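Local coordinates for protein high choriolytic enzyme 1 (Oryzias latipes, PDB 3VTG) that takes part in breaking down the egg envelope at hatching, as a zinc metalloendopeptidase of the astacin family, at residues A36-E39 / G40-A44; R113-R116 / D117-R121; S186-D189 / I190-I193. One frame throughout, in Å; residues are numbered along the deposited sequence.

Contact 1: A36-E39 / G40-A44; sequences ATIE and GAMRA
The guanidinium of R43 turns one face onto the main chain one helical turn back, with E39 O lying 3.7 Å from R43 NH1. The CA of G40 sits under that same face, offset toward the rim. At the edge, in the guanidinium plane, a water accepts from R43 NH1 and donates to A36 O. That carbonyl also takes the N-H of G40 (G40 N to A36 O, 2.8 Å), so A36 O is held by two donors. A bend at chi3 (-61°) folds the end of R43 back along the helix; without it the chain would run straight on from CG. The E39 carboxylate is engaged elsewhere, its OE2 bonded to Y24 OH and bridged to R55, and its OE1 stays 5.6 Å from R43 NH1, so opposite charges are near without pairing. These residues form the second half of helix 32-43, the crossover of the beta-alpha-beta unit formed with strands 20-26 and 51-55 in the catalytic domain. Its regular i to i+4 bonds continue from T37 to A41 and from I38 to M42. On the buried side I38 and M42 run alongside each other, and the methyl I38 CG2 meets M42 CE at 3.9 Å. M42, extended beyond CG, reaches Y24 and L101, while A41 packs on S94 and I97 of helix 94-105. The A41 side chain lies about 9 Å from the side chains of H99, a zinc ligand, and E100, the predicted active-site residue.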
loop_
_atom_site.group_PDB
_atom_site.type_symbol
_atom_site.label_atom_id
_atom_site.label_comp_id
_atom_site.label_asym_id
_atom_site.label_seq_id
_atom_site.Cartn_x
_atom_site.Cartn_y
_atom_site.Cartn_z
ATOM N N ALA A 36 19.382 -3.150 1.841
ATOM C CA ALA A 36 19.045 -4.551 2.111
ATOM C C ALA A 36 17.667 -4.714 2.760
ATOM O O ALA A 36 16.949 -5.663 2.450
ATOM C CB ALA A 36 20.128 -5.216 2.947
ATOM N N THR A 37 17.299 -3.780 3.635
ATOM C CA THR A 37 15.977 -3.790 4.263
ATOM C C THR A 37 14.872 -3.590 3.225
ATOM O O THR A 37 13.873 -4.315 3.221
ATOM C CB THR A 37 15.879 -2.743 5.394
ATOM O OG1 THR A 37 16.831 -3.062 6.416
ATOM C CG2 THR A 37 14.483 -2.722 6.015
ATOM N N ILE A 38 15.071 -2.618 2.339
ATOM C CA ILE A 38 14.119 -2.334 1.268
ATOM C C ILE A 38 13.984 -3.539 0.331
ATOM O O ILE A 38 12.871 -3.965 0.018
ATOM C CB ILE A 38 14.511 -1.059 0.486
ATOM C CG1 ILE A 38 14.461 0.162 1.413
ATOM C CG2 ILE A 38 13.599 -0.857 -0.723
ATOM C CD1 ILE A 38 15.290 1.342 0.944
ATOM N N GLU A 39 15.115 -4.103 -0.089
ATOM C CA GLU A 39 15.093 -5.251 -0.993
ATOM C C GLU A 39 14.513 -6.496 -0.311
ATOM O O GLU A 39 13.855 -7.311 -0.956
ATOM C CB GLU A 39 16.478 -5.503 -1.609
ATOM C CG GLU A 39 16.919 -4.388 -2.558
ATOM C CD GLU A 39 18.178 -4.698 -3.361
ATOM O OE1 GLU A 39 19.043 -5.457 -2.869
ATOM O OE2 GLU A 39 18.313 -4.163 -4.488
ATOM N N GLY A 40 14.735 -6.620 0.998
ATOM C CA GLY A 40 14.136 -7.696 1.787
ATOM C C GLY A 40 12.618 -7.638 1.776
ATOM O O GLY A 40 11.949 -8.660 1.607
ATOM N N ALA A 41 12.075 -6.434 1.946
ATOM C CA ALA A 41 10.632 -6.218 1.892
ATOM C C ALA A 41 10.065 -6.545 0.515
ATOM O O ALA A 41 8.972 -7.099 0.404
ATOM C CB ALA A 41 10.290 -4.792 2.288
ATOM N N MET A 42 10.823 -6.220 -0.529
ATOM C CA MET A 42 10.427 -6.522 -1.904
ATOM C C MET A 42 10.302 -8.019 -2.145
ATOM O O MET A 42 9.442 -8.458 -2.912
ATOM C CB MET A 42 11.424 -5.926 -2.890
ATOM C CG MET A 42 11.345 -4.418 -2.993
ATOM S SD MET A 42 12.744 -3.749 -3.900
ATOM C CE MET A 42 12.166 -2.071 -4.128
ATOM N N ARG A 43 11.151 -8.803 -1.480
ATOM C CA ARG A 43 11.127 -10.257 -1.622
ATOM C C ARG A 43 9.839 -10.894 -1.109
ATOM O O ARG A 43 9.500 -12.005 -1.507
ATOM C CB ARG A 43 12.342 -10.900 -0.950
ATOM C CG ARG A 43 13.622 -10.802 -1.764
ATOM C CD ARG A 43 14.690 -11.770 -1.270
ATOM N NE ARG A 43 15.096 -11.516 0.112
ATOM C CZ ARG A 43 15.978 -10.592 0.488
ATOM N NH1 ARG A 43 16.564 -9.804 -0.407
ATOM N NH2 ARG A 43 16.272 -10.450 1.770
ATOM N N ALA A 44 9.121 -10.183 -0.238
ATOM C CA ALA A 44 7.858 -10.676 0.317
ATOM C C ALA A 44 6.797 -10.940 -0.753
ATOM O O ALA A 44 5.829 -11.662 -0.516
ATOM C CB ALA A 44 7.325 -9.710 1.367
HETATM O O HOH W 1 17.990 -8.110 1.362
#

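Contact 2: R113-R116 / D117-R121; sequences RSDR and DSYVR
R116 and D117, neighbours in the chain, are joined by a salt bridge in which R116 NE donates to D117 OD1 at 2.8 Å. The oxygen lies in the guanidinium plane, yet the nitrogen comes from above the carboxylate, 50° out of its plane, and the bond is bent. A water links R116 NH2 to D117 OD2, which also pairs with K137, while R116 NH1 donates to the carbonyls of F135 and Q111. R116 CG stands between the backbone N and the carbonyl carbon, and a bend at chi2 (99°) swings the chain alongside D117. A leucine in place of R116 would probably cost D117 OD1 its arginine mate and the carbonyls of F135 and Q111 this NH1 donor. Earlier in the segment, R113 grips D115 side-on, with R113 NH2 to D115 OD2 at 2.9 Å and NE to OD1, both acceptors in the guanidinium plane. Two backbone donors share R116 O: V120 N nearly in line with the carbonyl at 2.8 Å, Y119 N from above its plane. D115 O accepts from S118 N. The packing is modest. The Y119 ring presents its edge to D115, with CD2 3.1 Å from D115 O, and a water bridges Y119 OH and D115 OD2. V120 CG2 lies against R116 CD at 3.8 Å, and Y147 stacks on the Y119 ring. A type I beta turn from R113 to R116, closed by R116 N on R113 O, leads through a short 3-10 segment into strand 120-122, in the chain that follows the zinc-binding helix and zinc ligand H109 of this astacin-type protease.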
loop_
_atom_site.group_PDB
_atom_site.type_symbol
_atom_site.label_atom_id
_atom_site.label_comp_id
_atom_site.label_asym_id
_atom_site.label_seq_id
_atom_site.Cartn_x
_atom_site.Cartn_y
_atom_site.Cartn_z
ATOM N N ARG A 113 -12.448 1.870 1.201
ATOM C CA ARG A 113 -13.246 1.005 0.326
ATOM C C ARG A 113 -14.689 1.494 0.238
ATOM O O ARG A 113 -15.229 2.040 1.201
ATOM C CB ARG A 113 -13.240 -0.435 0.834
ATOM C CG ARG A 113 -12.031 -1.261 0.428
ATOM C CD ARG A 113 -12.079 -2.640 1.071
ATOM N NE ARG A 113 -13.285 -3.392 0.727
ATOM C CZ ARG A 113 -13.313 -4.488 -0.030
ATOM N NH1 ARG A 113 -12.196 -4.994 -0.543
ATOM N NH2 ARG A 113 -14.473 -5.081 -0.270
ATOM N N SER A 114 -15.312 1.283 -0.917
ATOM C CA SER A 114 -16.684 1.726 -1.149
ATOM C C SER A 114 -17.690 1.133 -0.161
ATOM O O SER A 114 -18.733 1.734 0.088
ATOM C CB SER A 114 -17.109 1.395 -2.577
ATOM O OG SER A 114 -17.032 0.001 -2.804
ATOM N N ASP A 115 -17.371 -0.035 0.393
ATOM C CA ASP A 115 -18.259 -0.732 1.322
ATOM C C ASP A 115 -17.892 -0.535 2.800
ATOM O O ASP A 115 -18.452 -1.199 3.670
ATOM C CB ASP A 115 -18.327 -2.231 0.974
ATOM C CG ASP A 115 -16.971 -2.928 1.038
ATOM O OD1 ASP A 115 -15.940 -2.268 1.288
ATOM O OD2 ASP A 115 -16.939 -4.155 0.830
ATOM N N ARG A 116 -16.979 0.395 3.077
ATOM C CA ARG A 116 -16.387 0.536 4.414
ATOM C C ARG A 116 -17.372 0.822 5.554
ATOM O O ARG A 116 -17.128 0.416 6.689
ATOM C CB ARG A 116 -15.260 1.580 4.401
ATOM C CG ARG A 116 -15.714 3.022 4.211
ATOM C CD ARG A 116 -15.797 3.760 5.538
ATOM N NE ARG A 116 -16.252 5.143 5.388
ATOM C CZ ARG A 116 -15.480 6.157 5.002
ATOM N NH1 ARG A 116 -14.202 5.953 4.701
ATOM N NH2 ARG A 116 -15.988 7.380 4.908
ATOM N N ASP A 117 -18.468 1.520 5.257
ATOM C CA ASP A 117 -19.441 1.889 6.293
ATOM C C ASP A 117 -20.186 0.680 6.881
ATOM O O ASP A 117 -20.873 0.804 7.895
ATOM C CB ASP A 117 -20.417 2.964 5.787
ATOM C CG ASP A 117 -19.779 4.353 5.710
ATOM O OD1 ASP A 117 -18.787 4.616 6.421
ATOM O OD2 ASP A 117 -20.288 5.194 4.934
ATOM N N SER A 118 -20.035 -0.483 6.252
ATOM C CA SER A 118 -20.579 -1.728 6.795
ATOM C C SER A 118 -19.610 -2.418 7.766
ATOM O O SER A 118 -19.944 -3.457 8.341
ATOM C CB SER A 118 -20.953 -2.684 5.660
ATOM O OG SER A 118 -21.859 -2.073 4.764
ATOM N N TYR A 119 -18.421 -1.837 7.948
ATOM C CA TYR A 119 -17.343 -2.482 8.716
ATOM C C TYR A 119 -16.671 -1.557 9.719
ATOM O O TYR A 119 -16.180 -2.014 10.750
ATOM C CB TYR A 119 -16.297 -3.097 7.771
ATOM C CG TYR A 119 -16.938 -3.966 6.718
ATOM C CD1 TYR A 119 -17.193 -5.315 6.954
ATOM C CD2 TYR A 119 -17.351 -3.419 5.508
ATOM C CE1 TYR A 119 -17.815 -6.100 5.994
ATOM C CE2 TYR A 119 -17.979 -4.190 4.545
ATOM C CZ TYR A 119 -18.207 -5.528 4.793
ATOM O OH TYR A 119 -18.840 -6.282 3.832
ATOM N N VAL A 120 -16.640 -0.264 9.409
ATOM C CA VAL A 120 -16.041 0.723 10.306
ATOM C C VAL A 120 -16.889 1.981 10.383
ATOM O O VAL A 120 -17.642 2.296 9.455
ATOM C CB VAL A 120 -14.589 1.110 9.907
ATOM C CG1 VAL A 120 -13.639 -0.080 10.012
ATOM C CG2 VAL A 120 -14.535 1.741 8.518
ATOM N N ARG A 121 -16.766 2.678 11.506
ATOM C CA ARG A 121 -17.279 4.026 11.659
ATOM C C ARG A 121 -16.085 4.976 11.672
ATOM O O ARG A 121 -15.103 4.743 12.381
ATOM C CB ARG A 121 -18.080 4.144 12.958
ATOM C CG ARG A 121 -18.507 5.560 13.305
ATOM C CD ARG A 121 -19.365 5.608 14.559
ATOM N NE ARG A 121 -18.703 5.081 15.757
ATOM C CZ ARG A 121 -19.141 4.040 16.466
ATOM N NH1 ARG A 121 -20.241 3.394 16.100
ATOM N NH2 ARG A 121 -18.482 3.639 17.547
HETATM O O HOH W 2 -19.799 2.082 2.656
HETATM O O HOH W 3 -16.991 -6.656 2.067
HETATM O O HOH W 4 -18.761 7.664 5.307
#

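Contact 3: S186-D189 / I190-I193; sequences SRWD and ITRI
R192 leaves its helix with CG beside the backbone N (chi1 -73°) and runs extended to NE, which carries it back past the main chain of W188: R192 CG lies 3.1 Å from W188 O, and W188 CB sits over one face of the guanidinium. T191, with OG1 beside its own N (chi1 -61°), lays its methyl alongside the indole, CG2 3.9 Å from W188 CE3. A water joins T191 OG1 to R187 NH1, and the R187 guanidinium lies over one face of the same indole, offset toward the rim. D189 OD1 and R192 NH1 form a long salt bridge of 3.9 Å; the oxygen is well out of the guanidinium plane and no N-H points at it, but a water accepting from R192 NH1 links the two. Both have firmer partners: R192 bridges to E110, and D189 is bonded to S151 and I152 N. At the start of the helix D189 N donates to S186 OG at 3.0 Å, and S186 N returns the bond to D189 OD2 at 2.9 Å; S186 OG is also hydrogen-bonded to D148 OD2. These reciprocal bonds make a capping box, with S186 as N-cap of helix 187-196, whose I193 rests on zinc-binding helix 94-105.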
loop_
_atom_site.group_PDB
_atom_site.type_symbol
_atom_site.label_atom_id
_atom_site.label_comp_id
_atom_site.label_asym_id
_atom_site.label_seq_id
_atom_site.Cartn_x
_atom_site.Cartn_y
_atom_site.Cartn_z
ATOM N N SER A 186 -1.779 -9.720 4.310
ATOM C CA SER A 186 -2.863 -10.631 4.643
ATOM C C SER A 186 -3.201 -11.520 3.451
ATOM O O SER A 186 -2.767 -11.268 2.323
ATOM C CB SER A 186 -4.107 -9.844 5.061
ATOM O OG SER A 186 -4.749 -9.281 3.931
ATOM N N ARG A 187 -3.997 -12.553 3.705
ATOM C CA ARG A 187 -4.469 -13.426 2.643
ATOM C C ARG A 187 -5.158 -12.626 1.537
ATOM O O ARG A 187 -4.879 -12.829 0.354
ATOM C CB ARG A 187 -5.403 -14.494 3.210
ATOM C CG ARG A 187 -5.745 -15.604 2.231
ATOM C CD ARG A 187 -7.129 -15.439 1.646
ATOM N NE ARG A 187 -8.166 -15.541 2.669
ATOM C CZ ARG A 187 -9.392 -15.997 2.443
ATOM N NH1 ARG A 187 -9.734 -16.403 1.229
ATOM N NH2 ARG A 187 -10.274 -16.045 3.430
ATOM N N TRP A 188 -6.042 -11.706 1.920
ATOM C CA TRP A 188 -6.726 -10.879 0.931
ATOM C C TRP A 188 -5.817 -9.906 0.228
ATOM O O TRP A 188 -6.001 -9.668 -0.960
ATOM C CB TRP A 188 -7.962 -10.196 1.510
ATOM C CG TRP A 188 -9.078 -11.170 1.793
ATOM C CD1 TRP A 188 -9.646 -11.472 3.024
ATOM C CD2 TRP A 188 -9.787 -12.024 0.826
ATOM N NE1 TRP A 188 -10.632 -12.416 2.892
ATOM C CE2 TRP A 188 -10.767 -12.793 1.602
ATOM C CE3 TRP A 188 -9.715 -12.220 -0.553
ATOM C CZ2 TRP A 188 -11.629 -13.706 1.002
ATOM C CZ3 TRP A 188 -10.591 -13.141 -1.145
ATOM C CH2 TRP A 188 -11.523 -13.865 -0.383
ATOM N N ASP A 189 -4.818 -9.362 0.930
ATOM C CA ASP A 189 -3.804 -8.518 0.274
ATOM C C ASP A 189 -3.154 -9.270 -0.892
ATOM O O ASP A 189 -3.056 -8.740 -1.999
ATOM C CB ASP A 189 -2.708 -8.076 1.253
ATOM C CG ASP A 189 -3.188 -7.071 2.296
ATOM O OD1 ASP A 189 -4.095 -6.253 2.008
ATOM O OD2 ASP A 189 -2.617 -7.093 3.407
ATOM N N ILE A 190 -2.718 -10.502 -0.626
ATOM C CA ILE A 190 -2.063 -11.344 -1.632
ATOM C C ILE A 190 -3.026 -11.711 -2.766
ATOM O O ILE A 190 -2.677 -11.607 -3.945
ATOM C CB ILE A 190 -1.433 -12.600 -0.975
ATOM C CG1 ILE A 190 -0.254 -12.207 -0.066
ATOM C CG2 ILE A 190 -1.011 -13.635 -2.017
ATOM C CD1 ILE A 190 0.933 -11.584 -0.777
ATOM N N THR A 191 -4.241 -12.114 -2.398
ATOM C CA THR A 191 -5.262 -12.483 -3.377
ATOM C C THR A 191 -5.558 -11.315 -4.323
ATOM O O THR A 191 -5.648 -11.498 -5.539
ATOM C CB THR A 191 -6.551 -12.973 -2.682
ATOM O OG1 THR A 191 -6.252 -14.132 -1.892
ATOM C CG2 THR A 191 -7.632 -13.329 -3.703
ATOM N N ARG A 192 -5.682 -10.112 -3.761
ATOM C CA ARG A 192 -5.969 -8.915 -4.550
ATOM C C ARG A 192 -4.901 -8.626 -5.603
ATOM O O ARG A 192 -5.231 -8.305 -6.743
ATOM C CB ARG A 192 -6.149 -7.701 -3.641
ATOM C CG ARG A 192 -7.451 -7.706 -2.861
ATOM C CD ARG A 192 -7.344 -6.761 -1.685
ATOM N NE ARG A 192 -8.527 -6.820 -0.836
ATOM C CZ ARG A 192 -8.663 -6.149 0.303
ATOM N NH1 ARG A 192 -7.682 -5.375 0.752
ATOM N NH2 ARG A 192 -9.782 -6.263 1.001
ATOM N N ILE A 193 -3.630 -8.743 -5.217
ATOM C CA ILE A 193 -2.523 -8.592 -6.160
ATOM C C ILE A 193 -2.675 -9.595 -7.307
ATOM O O ILE A 193 -2.589 -9.228 -8.481
ATOM C CB ILE A 193 -1.154 -8.778 -5.468
ATOM C CG1 ILE A 193 -0.907 -7.658 -4.443
ATOM C CG2 ILE A 193 -0.030 -8.838 -6.499
ATOM C CD1 ILE A 193 0.197 -7.955 -3.444
HETATM O O HOH W 5 -8.189 -16.076 -1.292
HETATM O O HOH W 6 -4.870 -4.808 -0.237
#

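All three contacts are partly buried. Contacts 1 and 3 both lie on helices packed against helix 94-105; A44 touches M185, the residue just before the N-cap of contact 3, though the nearest atoms of the two contacts stay about 5 Å apart. Contact 3 is the most central; contact 2 lies farthest out, on the opposite side of the chain's centre from contact 1. Contact 1, in the second half of its helix, is apolar on its inner side, contact 3 has a polar capping box, and contact 2 joins ion pairs to turn and backbone bonds. R113 NH1 and R192 NH2 come within 3.1 Å; this like-charge approach is probably eased by D115 and E110, and both arginines also donate to T145.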